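Local coordinates for pseudoaglycone deacetylase Dbv21 (Actinoplanes teichomyceticus, PDB 3DFI), which probably removes the acetyl group from the sugar of a glycopeptide pseudoaglycone, as a zinc-binding PIG-L family deacetylase of A40926 biosynthesis, at residues A[177-182]-A[262-267]. Sequence-based numbering, arbitrary orientation.
Sequences IPLRLW and WPVIRY
Leu181 and Trp262 form an antiparallel hydrogen-bonded pair. Leu181 N donates to Trp262 O over 2.9 Å and the bond is nearly straight, 170° at the hydrogen. Trp262 N returns a bond of 2.7 Å to Leu181 O. The Trp262 indole also reaches this strand by its edge, with CE3 3.2 Å from Leu181 O and CZ3 against the backbone of Trp182. Trp262 O further takes a CA-H...O contact from Arg180 CA at 3.3 Å.

Two residues further from this pair on each strand, a water takes the place of a direct bond. It donates to Leu179 O at 2.7 Å and accepts from Val264 N at 2.9 Å. The short strand segments diverge here: their N-to-C directions meet at 123°, well short of the 180° of a straight antiparallel pair. Val264 still spans the gap with one methyl. CG2, anti to the carbonyl carbon, lies 3.6 Å from Leu181 CD1 and also touches Leu179 CD2.

Arg180 runs alongside Pro263. Its chain bends at chi3 (73°), which sets one face of the guanidinium against Trp262 C and Pro263 N, the latter toward the rim of the group, with NH1 beside Pro263 CD. NE is hydrogen-bonded to Thr261 OG1, which helps fix the group there.

This pairing joins the parallel and antiparallel parts of the mixed sheet. Strand 179-182 is bonded on its other side to strand 148-152, and Trp182 lies about 5 Å from the zinc ligand Asp19, side chain to side chain. Leu179 and Val264 pack against Leu169 of helix 159-174, while strand 201-210 lies beyond strand 258-266.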
loop_
_atom_site.group_PDB
_atom_site.type_symbol
_atom_site.label_atom_id
_atom_site.label_comp_id
_atom_site.label_asym_id
_atom_site.label_seq_id
_atom_site.Cartn_x
_atom_site.Cartn_y
_atom_site.Cartn_z
ATOM N N ILE A 177 -11.894 -13.594 5.865
ATOM C CA ILE A 177 -10.451 -13.598 5.990
ATOM C C ILE A 177 -10.027 -12.558 7.034
ATOM O O ILE A 177 -10.471 -11.401 6.969
ATOM C CB ILE A 177 -9.728 -13.227 4.639
ATOM C CG1 ILE A 177 -10.311 -13.958 3.409
ATOM C CG2 ILE A 177 -8.190 -13.320 4.797
ATOM C CD1 ILE A 177 -10.381 -15.505 3.473
ATOM N N PRO A 178 -9.166 -12.959 7.998
ATOM C CA PRO A 178 -8.586 -11.987 8.923
ATOM C C PRO A 178 -7.867 -10.815 8.228
ATOM O O PRO A 178 -7.234 -10.994 7.191
ATOM C CB PRO A 178 -7.618 -12.831 9.761
ATOM C CG PRO A 178 -8.208 -14.245 9.715
ATOM C CD PRO A 178 -8.736 -14.343 8.296
ATOM N N LEU A 179 -7.982 -9.624 8.811
ATOM C CA LEU A 179 -7.538 -8.380 8.178
ATOM C C LEU A 179 -6.846 -7.461 9.196
ATOM O O LEU A 179 -7.230 -7.441 10.361
ATOM C CB LEU A 179 -8.749 -7.667 7.539
ATOM C CG LEU A 179 -8.555 -6.238 6.994
ATOM C CD1 LEU A 179 -9.482 -5.945 5.862
ATOM C CD2 LEU A 179 -8.765 -5.218 8.120
ATOM N N ARG A 180 -5.820 -6.741 8.729
ATOM C CA ARG A 180 -5.118 -5.674 9.463
ATOM C C ARG A 180 -4.958 -4.426 8.568
ATOM O O ARG A 180 -4.852 -4.507 7.337
ATOM C CB ARG A 180 -3.746 -6.161 9.945
ATOM C CG ARG A 180 -3.852 -7.345 10.939
ATOM C CD ARG A 180 -2.519 -7.641 11.615
ATOM N NE ARG A 180 -2.176 -6.628 12.617
ATOM C CZ ARG A 180 -2.422 -6.733 13.923
ATOM N NH1 ARG A 180 -2.073 -5.748 14.738
ATOM N NH2 ARG A 180 -3.004 -7.820 14.425
ATOM N N LEU A 181 -4.980 -3.269 9.197
ATOM C CA LEU A 181 -4.835 -2.025 8.497
ATOM C C LEU A 181 -3.476 -1.487 8.885
ATOM O O LEU A 181 -3.149 -1.409 10.076
ATOM C CB LEU A 181 -5.960 -1.056 8.888
ATOM C CG LEU A 181 -7.398 -1.496 8.534
ATOM C CD1 LEU A 181 -8.394 -0.418 8.845
ATOM C CD2 LEU A 181 -7.521 -1.923 7.059
ATOM N N TRP A 182 -2.682 -1.115 7.877
ATOM C CA TRP A 182 -1.349 -0.570 8.114
ATOM C C TRP A 182 -1.282 0.958 8.232
ATOM O O TRP A 182 -2.155 1.668 7.749
ATOM C CB TRP A 182 -0.354 -1.068 7.064
ATOM C CG TRP A 182 -0.497 -0.482 5.638
ATOM C CD1 TRP A 182 -0.408 0.844 5.261
ATOM C CD2 TRP A 182 -0.713 -1.226 4.417
ATOM N NE1 TRP A 182 -0.553 0.959 3.881
ATOM C CE2 TRP A 182 -0.739 -0.290 3.344
ATOM C CE3 TRP A 182 -0.892 -2.596 4.127
ATOM C CZ2 TRP A 182 -0.944 -0.682 2.001
ATOM C CZ3 TRP A 182 -1.067 -2.985 2.796
ATOM C CH2 TRP A 182 -1.114 -2.027 1.752
ATOM N N TRP A 262 -3.090 -2.228 12.676
ATOM C CA TRP A 262 -4.173 -2.372 13.650
ATOM C C TRP A 262 -5.178 -3.429 13.201
ATOM O O TRP A 262 -5.486 -3.521 11.996
ATOM C CB TRP A 262 -4.977 -1.078 13.829
ATOM C CG TRP A 262 -4.293 0.142 14.297
ATOM C CD1 TRP A 262 -4.321 0.670 15.563
ATOM C CD2 TRP A 262 -3.512 1.053 13.496
ATOM N NE1 TRP A 262 -3.601 1.833 15.593
ATOM C CE2 TRP A 262 -3.104 2.098 14.340
ATOM C CE3 TRP A 262 -3.142 1.088 12.143
ATOM C CZ2 TRP A 262 -2.310 3.164 13.890
ATOM C CZ3 TRP A 262 -2.360 2.142 11.691
ATOM C CH2 TRP A 262 -1.944 3.167 12.569
ATOM N N PRO A 263 -5.736 -4.196 14.163
ATOM C CA PRO A 263 -6.890 -5.017 13.812
ATOM C C PRO A 263 -8.148 -4.141 13.845
ATOM O O PRO A 263 -8.105 -3.015 14.341
ATOM C CB PRO A 263 -6.942 -6.062 14.937
ATOM C CG PRO A 263 -6.370 -5.371 16.122
ATOM C CD PRO A 263 -5.389 -4.325 15.600
ATOM N N VAL A 264 -9.259 -4.659 13.337
ATOM C CA VAL A 264 -10.472 -3.856 13.248
ATOM C C VAL A 264 -11.566 -4.547 14.029
ATOM O O VAL A 264 -11.769 -5.753 13.896
ATOM C CB VAL A 264 -10.902 -3.638 11.775
ATOM C CG1 VAL A 264 -12.156 -2.788 11.688
ATOM C CG2 VAL A 264 -9.773 -2.957 11.008
ATOM N N ILE A 265 -12.249 -3.776 14.861
ATOM C CA ILE A 265 -13.312 -4.301 15.645
ATOM C C ILE A 265 -14.635 -3.707 15.131
ATOM O O ILE A 265 -14.766 -2.493 14.952
ATOM C CB ILE A 265 -13.053 -4.107 17.200
ATOM C CG1 ILE A 265 -12.720 -2.678 17.573
ATOM C CG2 ILE A 265 -11.794 -4.851 17.640
ATOM C CD1 ILE A 265 -12.088 -2.589 19.015
ATOM N N ARG A 266 -15.605 -4.576 14.870
ATOM C CA ARG A 266 -16.920 -4.132 14.463
ATOM C C ARG A 266 -17.872 -4.108 15.670
ATOM O O ARG A 266 -18.454 -5.134 16.036
ATOM C CB ARG A 266 -17.426 -5.044 13.343
ATOM C CG ARG A 266 -18.709 -4.639 12.700
ATOM C CD ARG A 266 -19.273 -5.878 12.043
ATOM N NE ARG A 266 -19.771 -5.637 10.709
ATOM C CZ ARG A 266 -20.548 -6.475 10.022
ATOM N NH1 ARG A 266 -20.931 -6.119 8.821
ATOM N NH2 ARG A 266 -20.962 -7.638 10.532
ATOM N N TYR A 267 -18.029 -2.949 16.307
ATOM C CA TYR A 267 -18.965 -2.863 17.440
ATOM C C TYR A 267 -20.442 -2.849 17.020
ATOM O O TYR A 267 -21.294 -3.123 17.839
ATOM C CB TYR A 267 -18.655 -1.673 18.362
ATOM C CG TYR A 267 -18.657 -0.342 17.666
ATOM C CD1 TYR A 267 -17.462 0.222 17.220
ATOM C CD2 TYR A 267 -19.849 0.353 17.441
ATOM C CE1 TYR A 267 -17.448 1.436 16.563
ATOM C CE2 TYR A 267 -19.849 1.580 16.786
ATOM C CZ TYR A 267 -18.641 2.116 16.356
ATOM O OH TYR A 267 -18.605 3.326 15.705
HETATM O O HOH W 1 -9.213 -7.285 12.173
#